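Long-range contacts in pectate lyase/Amb allergen (Acidovorax citrulli, PDB 4HWV), which probably cleaves pectate, the demethylated backbone of plant pectin, as a secreted, calcium-binding lyase of polysaccharide lyase family 1: residues G22-T33 and H233-H241; L371-N382 and E419-V430. All coordinates share one frame; numbering follows the deposited sequence.

Interaction 1 (G22-T33 and H233-H241); sequences GATGWASHGTPT and HASHVWIDH
The N-terminal loop of this right-handed parallel beta-helix is laid across several of its coils, where H236, at the corner leading into strand 237-240, is hydrogen-bonded to H29 and A23 rests on W238. The imidazole points into the bend of the loop, and its NE2 donates to H29 O over 2.7 Å. That bond is almost straight (170° at the hydrogen), and the acceptor lies in the ring plane. T31 O merely lies over a ring face, 3.0 Å from H236 CD2. At the ring edge are A27 O and T33 OG1, the latter 3.2 Å from H236 CB. T33 OG1 also donates to A27 O over 2.7 Å, and T33 N makes a second bond to that carbonyl, so the loop is tied together where it meets the histidine.

Farther along the strand, W238 has CG anti to its own nitrogen (chi1 -175°), which lifts the indole toward the loop. A23 CA stands 3.6 Å from the centroid of the five-membered ring, a CH-pi contact, and G22 C lies over the six-membered ring at 3.5 Å from W238 CH2. D240 CB backs the opposite face, while W238 NE1 is hydrogen-bonded to S293 OG. Between the two aromatic residues, A27 CB packs 3.4 Å from V237 O.

The contact pairs a polar grip with an aromatic platform: the bond to H29 O requires a proton on H236 NE2 and, together with the stack on Y289, helps fix the ring's rotation, whereas the indole face meets the close backbone of A23 and of G22, which has no side chain to accommodate.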
# COMPACT_ATOMS: atom_id res chain seq x y z
N GLY A 22 -3.56 -6.72 32.13
CA GLY A 22 -2.23 -6.15 31.99
C GLY A 22 -2.20 -4.64 31.83
O GLY A 22 -1.12 -4.07 31.71
N ALA A 23 -3.36 -3.99 31.84
CA ALA A 23 -3.40 -2.53 31.69
C ALA A 23 -2.48 -1.84 32.69
O ALA A 23 -2.41 -2.20 33.86
CB ALA A 23 -4.83 -2.02 31.81
N THR A 24 -1.77 -0.85 32.18
CA THR A 24 -0.85 -0.02 32.95
C THR A 24 -1.21 1.44 32.71
O THR A 24 -2.13 1.75 31.93
CB THR A 24 0.58 -0.24 32.43
OG1 THR A 24 0.56 -0.13 31.00
CG2 THR A 24 1.13 -1.59 32.85
N GLY A 25 -0.48 2.36 33.34
CA GLY A 25 -0.69 3.79 33.09
C GLY A 25 -2.07 4.27 33.49
O GLY A 25 -2.68 3.73 34.41
N TRP A 26 -2.56 5.33 32.85
CA TRP A 26 -3.80 5.92 33.30
C TRP A 26 -4.98 4.93 33.23
O TRP A 26 -5.90 5.02 34.04
CB TRP A 26 -4.11 7.15 32.47
CG TRP A 26 -3.50 8.45 32.92
CD1 TRP A 26 -2.73 9.28 32.15
CD2 TRP A 26 -3.68 9.11 34.18
NE1 TRP A 26 -2.42 10.42 32.86
CE2 TRP A 26 -3.00 10.35 34.10
CE3 TRP A 26 -4.37 8.80 35.37
CZ2 TRP A 26 -2.97 11.26 35.16
CZ3 TRP A 26 -4.35 9.71 36.41
CH2 TRP A 26 -3.65 10.92 36.30
N ALA A 27 -4.97 3.99 32.29
CA ALA A 27 -6.03 2.98 32.20
C ALA A 27 -6.10 2.08 33.44
O ALA A 27 -7.10 1.40 33.67
CB ALA A 27 -5.88 2.13 30.95
N SER A 28 -5.02 2.05 34.23
CA SER A 28 -4.98 1.23 35.44
C SER A 28 -5.38 2.02 36.69
O SER A 28 -5.47 1.44 37.78
CB SER A 28 -3.60 0.61 35.62
OG SER A 28 -2.63 1.55 36.08
N HIS A 29 -5.63 3.32 36.56
CA HIS A 29 -5.92 4.15 37.72
C HIS A 29 -7.40 4.12 38.03
O HIS A 29 -8.21 4.11 37.12
CB HIS A 29 -5.47 5.58 37.42
CG HIS A 29 -5.71 6.51 38.57
ND1 HIS A 29 -4.83 6.67 39.61
CD2 HIS A 29 -6.79 7.28 38.86
CE1 HIS A 29 -5.34 7.52 40.49
NE2 HIS A 29 -6.53 7.90 40.06
N GLY A 30 -7.77 4.11 39.31
CA GLY A 30 -9.18 4.00 39.67
C GLY A 30 -9.67 2.58 39.48
O GLY A 30 -8.98 1.63 39.86
N THR A 31 -10.86 2.41 38.94
CA THR A 31 -11.35 1.07 38.63
C THR A 31 -10.54 0.53 37.44
O THR A 31 -10.63 1.04 36.35
CB THR A 31 -12.86 1.09 38.28
OG1 THR A 31 -13.60 1.69 39.35
CG2 THR A 31 -13.39 -0.32 38.02
N PRO A 32 -9.72 -0.50 37.67
CA PRO A 32 -8.77 -0.89 36.62
C PRO A 32 -9.47 -1.39 35.36
O PRO A 32 -10.56 -1.96 35.44
CB PRO A 32 -7.95 -2.01 37.28
CG PRO A 32 -8.21 -1.86 38.76
CD PRO A 32 -9.62 -1.36 38.86
N THR A 33 -8.87 -1.15 34.21
CA THR A 33 -9.45 -1.59 32.94
C THR A 33 -9.28 -3.10 32.79
O THR A 33 -8.17 -3.62 32.94
CB THR A 33 -8.75 -0.88 31.76
OG1 THR A 33 -8.96 0.52 31.88
CG2 THR A 33 -9.33 -1.34 30.44
N HIS A 233 -15.98 9.29 24.04
CA HIS A 233 -17.02 9.01 25.05
C HIS A 233 -16.77 7.71 25.76
O HIS A 233 -17.70 6.99 26.09
CB HIS A 233 -18.43 9.01 24.43
CG HIS A 233 -18.80 10.32 23.82
ND1 HIS A 233 -19.15 11.42 24.58
CD2 HIS A 233 -18.84 10.73 22.52
CE1 HIS A 233 -19.38 12.45 23.78
NE2 HIS A 233 -19.21 12.05 22.53
N ALA A 234 -15.49 7.43 26.02
CA ALA A 234 -15.11 6.24 26.77
C ALA A 234 -14.08 6.57 27.82
O ALA A 234 -13.18 7.38 27.58
CB ALA A 234 -14.55 5.16 25.85
N SER A 235 -14.22 5.94 28.98
CA SER A 235 -13.25 6.01 30.06
C SER A 235 -12.69 4.61 30.29
O SER A 235 -13.46 3.64 30.23
CB SER A 235 -13.94 6.47 31.35
OG SER A 235 -13.04 6.47 32.44
N HIS A 236 -11.40 4.50 30.60
CA HIS A 236 -10.76 3.21 30.94
C HIS A 236 -10.62 2.30 29.72
O HIS A 236 -11.44 1.40 29.48
CB HIS A 236 -11.41 2.54 32.15
CG HIS A 236 -11.05 3.20 33.43
ND1 HIS A 236 -11.78 4.23 33.96
CD2 HIS A 236 -9.98 3.04 34.24
CE1 HIS A 236 -11.22 4.64 35.08
NE2 HIS A 236 -10.11 3.94 35.27
N VAL A 237 -9.60 2.62 28.94
CA VAL A 237 -9.39 2.02 27.63
C VAL A 237 -7.92 1.62 27.52
O VAL A 237 -7.04 2.46 27.74
CB VAL A 237 -9.74 3.03 26.49
CG1 VAL A 237 -9.42 2.43 25.13
CG2 VAL A 237 -11.21 3.45 26.56
N TRP A 238 -7.68 0.36 27.18
CA TRP A 238 -6.33 -0.17 27.06
C TRP A 238 -6.15 -0.71 25.64
O TRP A 238 -6.82 -1.67 25.23
CB TRP A 238 -6.09 -1.27 28.10
CG TRP A 238 -4.67 -1.79 28.12
CD1 TRP A 238 -3.52 -1.06 27.96
CD2 TRP A 238 -4.27 -3.16 28.29
NE1 TRP A 238 -2.43 -1.89 28.05
CE2 TRP A 238 -2.85 -3.18 28.26
CE3 TRP A 238 -4.96 -4.37 28.49
CZ2 TRP A 238 -2.12 -4.37 28.38
CZ3 TRP A 238 -4.23 -5.55 28.63
CH2 TRP A 238 -2.83 -5.54 28.55
N ILE A 239 -5.25 -0.05 24.90
CA ILE A 239 -4.98 -0.39 23.52
C ILE A 239 -3.55 -0.89 23.50
O ILE A 239 -2.60 -0.10 23.65
CB ILE A 239 -5.16 0.86 22.62
CG1 ILE A 239 -6.63 1.29 22.65
CG2 ILE A 239 -4.64 0.60 21.21
CD1 ILE A 239 -6.85 2.72 22.14
N ASP A 240 -3.39 -2.20 23.36
CA ASP A 240 -2.11 -2.85 23.61
C ASP A 240 -1.72 -3.85 22.52
O ASP A 240 -2.54 -4.69 22.11
CB ASP A 240 -2.18 -3.58 24.95
CG ASP A 240 -0.92 -4.37 25.25
OD1 ASP A 240 0.11 -3.76 25.64
OD2 ASP A 240 -0.96 -5.61 25.10
N HIS A 241 -0.47 -3.80 22.06
CA HIS A 241 0.03 -4.82 21.13
C HIS A 241 -0.79 -4.88 19.85
O HIS A 241 -1.10 -5.97 19.34
CB HIS A 241 0.10 -6.20 21.80
CG HIS A 241 1.35 -6.44 22.58
ND1 HIS A 241 1.38 -6.40 23.96
CD2 HIS A 241 2.60 -6.80 22.19
CE1 HIS A 241 2.60 -6.72 24.38
NE2 HIS A 241 3.36 -6.95 23.32

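Interaction 2 (L371-N382 and E419-V430); sequences LGQSGKVHAENN and ECASTFYDSGTV
T423 N donates to G375 O at 2.9 Å and begins a ladder of parallel backbone bonds between strands 376-380 and 423-427, two successive rungs of the parallel beta-helix whose axes are 4° apart. V377 is bonded through both its N and its O: the N donates to T423 O at 2.9 Å and the O accepts from Y425 N. The pattern continues through A379 to N381.

On one face the imidazole of H378 and the phenol ring of Y425 lie side by side in an offset stack, centroids 4.3 Å apart and planes at 11°, though the closest approach of their atoms is doubtful. Both have CG anti to the backbone nitrogen, which sends the rings the same way. A water joins Y425 OH to E380 OE2, and E380 OE1 accepts from Y462 and H347. On the other face, V377 CG1 meets F424 CE2 at 3.7 Å, and A379 CB packs against D426 CB.

Where the strands begin, the type II turn G372-G375 places S374, whose OG donates to C420 O at 2.7 Å and whose N donates to S422 OG. K376 bends at its last torsion so that NZ reaches E419 O at 2.7 Å and S374 O at 2.9 Å, with a weak third bond to A421 O. The ammonium group thus draws together three carbonyls, which probably favours its charged form. At the far end, V430 N bonds to N382 O, and the amide of N382 reaches N351 and L348 in the preceding coil.

Strand 345-356 flanks 376-380 on the side away from 423-427; helix 438-445 packs on L371 and F424, and the C411-C420 disulfide ties helix 417-420 to helix 405-414.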
# COMPACT_ATOMS: atom_id res chain seq x y z
N LEU A 371 3.01 20.46 22.82
CA LEU A 371 2.29 21.01 23.97
C LEU A 371 1.25 21.99 23.44
O LEU A 371 1.58 23.12 23.10
CB LEU A 371 3.25 21.73 24.93
CG LEU A 371 2.58 22.47 26.09
CD1 LEU A 371 1.76 21.54 26.95
CD2 LEU A 371 3.64 23.20 26.94
N GLY A 372 0.01 21.53 23.33
CA GLY A 372 -1.08 22.39 22.97
C GLY A 372 -1.77 22.99 24.18
O GLY A 372 -1.29 22.91 25.32
N GLN A 373 -2.91 23.61 23.91
CA GLN A 373 -3.57 24.47 24.89
C GLN A 373 -3.89 23.73 26.17
O GLN A 373 -4.69 22.79 26.15
CB GLN A 373 -4.85 25.02 24.30
CG GLN A 373 -5.46 26.13 25.16
CD GLN A 373 -4.56 27.33 25.26
OE1 GLN A 373 -3.91 27.71 24.29
NE2 GLN A 373 -4.54 27.95 26.44
N SER A 374 -3.28 24.15 27.28
CA SER A 374 -3.52 23.58 28.61
C SER A 374 -3.13 22.11 28.72
O SER A 374 -3.53 21.42 29.66
CB SER A 374 -4.95 23.80 29.09
OG SER A 374 -5.24 25.18 29.21
N GLY A 375 -2.35 21.61 27.77
CA GLY A 375 -1.82 20.27 27.88
C GLY A 375 -0.80 20.19 29.00
O GLY A 375 -0.18 21.18 29.39
N LYS A 376 -0.62 18.99 29.53
CA LYS A 376 0.35 18.76 30.60
C LYS A 376 1.11 17.49 30.24
O LYS A 376 0.66 16.37 30.51
CB LYS A 376 -0.36 18.70 31.96
CG LYS A 376 -1.09 20.01 32.29
CD LYS A 376 -1.89 19.96 33.56
CE LYS A 376 -2.77 21.21 33.65
NZ LYS A 376 -3.77 21.24 32.53
N VAL A 377 2.24 17.69 29.58
CA VAL A 377 2.98 16.60 28.95
C VAL A 377 4.16 16.20 29.81
O VAL A 377 4.91 17.05 30.30
CB VAL A 377 3.45 17.02 27.53
CG1 VAL A 377 4.31 15.94 26.92
CG2 VAL A 377 2.24 17.34 26.65
N HIS A 378 4.32 14.89 30.00
CA HIS A 378 5.42 14.37 30.82
C HIS A 378 6.10 13.28 29.98
O HIS A 378 5.49 12.23 29.73
CB HIS A 378 4.86 13.77 32.12
CG HIS A 378 5.89 13.53 33.18
ND1 HIS A 378 6.17 14.46 34.15
CD2 HIS A 378 6.68 12.45 33.44
CE1 HIS A 378 7.10 13.98 34.95
NE2 HIS A 378 7.42 12.76 34.55
N ALA A 379 7.33 13.53 29.54
CA ALA A 379 8.02 12.65 28.59
C ALA A 379 9.28 12.08 29.22
O ALA A 379 10.14 12.84 29.65
CB ALA A 379 8.38 13.42 27.33
N GLU A 380 9.40 10.75 29.25
CA GLU A 380 10.56 10.12 29.89
C GLU A 380 11.16 9.01 29.04
O GLU A 380 10.44 8.11 28.59
CB GLU A 380 10.18 9.55 31.26
CG GLU A 380 9.86 10.62 32.29
CD GLU A 380 9.17 10.10 33.52
OE1 GLU A 380 8.25 9.27 33.38
OE2 GLU A 380 9.53 10.54 34.63
N ASN A 381 12.48 9.06 28.87
CA ASN A 381 13.23 7.96 28.25
C ASN A 381 12.66 7.51 26.91
O ASN A 381 12.51 6.31 26.64
CB ASN A 381 13.41 6.78 29.22
CG ASN A 381 14.25 7.16 30.44
OD1 ASN A 381 14.40 8.34 30.78
ND2 ASN A 381 14.79 6.14 31.10
N ASN A 382 12.35 8.48 26.07
CA ASN A 382 11.97 8.21 24.69
C ASN A 382 13.21 8.30 23.81
O ASN A 382 14.07 9.17 24.03
CB ASN A 382 10.93 9.23 24.21
CG ASN A 382 9.62 9.12 24.99
OD1 ASN A 382 8.84 8.20 24.77
ND2 ASN A 382 9.40 10.05 25.92
N GLU A 419 -5.32 23.99 36.77
CA GLU A 419 -5.83 23.05 35.78
C GLU A 419 -5.72 23.59 34.36
O GLU A 419 -5.78 22.84 33.40
CB GLU A 419 -7.28 22.69 36.07
CG GLU A 419 -7.48 21.95 37.37
CD GLU A 419 -8.95 21.68 37.64
OE1 GLU A 419 -9.43 20.58 37.27
OE2 GLU A 419 -9.62 22.56 38.22
N CYS A 420 -5.56 24.91 34.22
CA CYS A 420 -5.50 25.53 32.91
C CYS A 420 -4.08 25.80 32.43
O CYS A 420 -3.88 26.27 31.31
CB CYS A 420 -6.38 26.78 32.88
SG CYS A 420 -8.11 26.35 33.21
N ALA A 421 -3.09 25.50 33.26
CA ALA A 421 -1.71 25.68 32.86
C ALA A 421 -1.35 24.75 31.70
O ALA A 421 -1.92 23.66 31.57
CB ALA A 421 -0.78 25.43 34.05
N SER A 422 -0.40 25.19 30.88
CA SER A 422 0.18 24.39 29.81
C SER A 422 1.59 24.07 30.27
O SER A 422 2.41 24.98 30.40
CB SER A 422 0.25 25.18 28.51
OG SER A 422 -1.03 25.62 28.09
N THR A 423 1.89 22.79 30.52
CA THR A 423 3.18 22.43 31.11
C THR A 423 3.85 21.29 30.37
O THR A 423 3.19 20.44 29.76
CB THR A 423 3.05 22.08 32.61
OG1 THR A 423 2.38 20.83 32.77
CG2 THR A 423 2.26 23.15 33.36
N PHE A 424 5.18 21.28 30.41
CA PHE A 424 5.96 20.26 29.72
C PHE A 424 7.15 19.86 30.56
O PHE A 424 7.88 20.71 31.08
CB PHE A 424 6.42 20.78 28.35
CG PHE A 424 7.16 19.75 27.52
CD1 PHE A 424 8.53 19.55 27.70
CD2 PHE A 424 6.50 19.01 26.56
CE1 PHE A 424 9.21 18.60 26.92
CE2 PHE A 424 7.17 18.07 25.79
CZ PHE A 424 8.53 17.86 25.98
N TYR A 425 7.35 18.55 30.71
CA TYR A 425 8.51 17.99 31.39
C TYR A 425 9.11 16.94 30.49
O TYR A 425 8.40 16.13 29.90
CB TYR A 425 8.08 17.34 32.71
CG TYR A 425 9.19 16.56 33.40
CD1 TYR A 425 9.40 15.21 33.12
CD2 TYR A 425 10.00 17.17 34.35
CE1 TYR A 425 10.40 14.49 33.75
CE2 TYR A 425 11.00 16.45 35.00
CZ TYR A 425 11.19 15.11 34.69
OH TYR A 425 12.18 14.39 35.33
N ASP A 426 10.44 16.92 30.37
CA ASP A 426 11.09 15.73 29.83
C ASP A 426 12.37 15.38 30.55
O ASP A 426 13.06 16.24 31.11
CB ASP A 426 11.33 15.79 28.30
CG ASP A 426 12.57 16.59 27.91
OD1 ASP A 426 12.70 17.75 28.36
OD2 ASP A 426 13.41 16.08 27.12
N SER A 427 12.67 14.09 30.53
CA SER A 427 13.92 13.57 31.05
C SER A 427 14.31 12.37 30.19
O SER A 427 13.45 11.64 29.69
CB SER A 427 13.73 13.12 32.50
OG SER A 427 14.95 12.67 33.05
N GLY A 428 15.61 12.16 30.03
CA GLY A 428 16.09 10.99 29.33
C GLY A 428 15.79 10.90 27.84
O GLY A 428 15.94 9.83 27.27
N THR A 429 15.42 11.99 27.19
CA THR A 429 15.17 11.95 25.76
C THR A 429 16.49 11.75 25.02
O THR A 429 17.48 12.45 25.31
CB THR A 429 14.57 13.26 25.25
OG1 THR A 429 13.36 13.53 25.98
CG2 THR A 429 14.25 13.15 23.76
N VAL A 430 16.51 10.83 24.06
CA VAL A 430 17.68 10.63 23.22
C VAL A 430 17.31 10.88 21.77
O VAL A 430 16.31 10.36 21.29
CB VAL A 430 18.25 9.20 23.39
CG1 VAL A 430 19.42 8.94 22.42
CG2 VAL A 430 18.70 9.03 24.83
O HOH W 1 3.73 18.38 32.55
O HOH W 2 11.90 11.66 35.15
O HOH W 3 15.12 9.90 32.86
O HOH W 4 11.88 11.44 26.85

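How the interactions relate
Both interactions reach the same beta-helix, with centres about 20 Å apart and nearest atoms about 7 Å apart, but only interaction 2 joins successive coils. It is buried, between the last coils of the stack: strand pairs with strand in regular register, and polar groups cluster at the two strand ends and along the face with K376, H378 and E380, with D426 on the other face. Interaction 1 is partly buried and adds a loop from the N-terminus onto the stack; it rests on one histidine and one indole instead of a ladder. It also lies nearer the calcium site, V237 being about 12 Å, side chain to side chain, from the ligand D282.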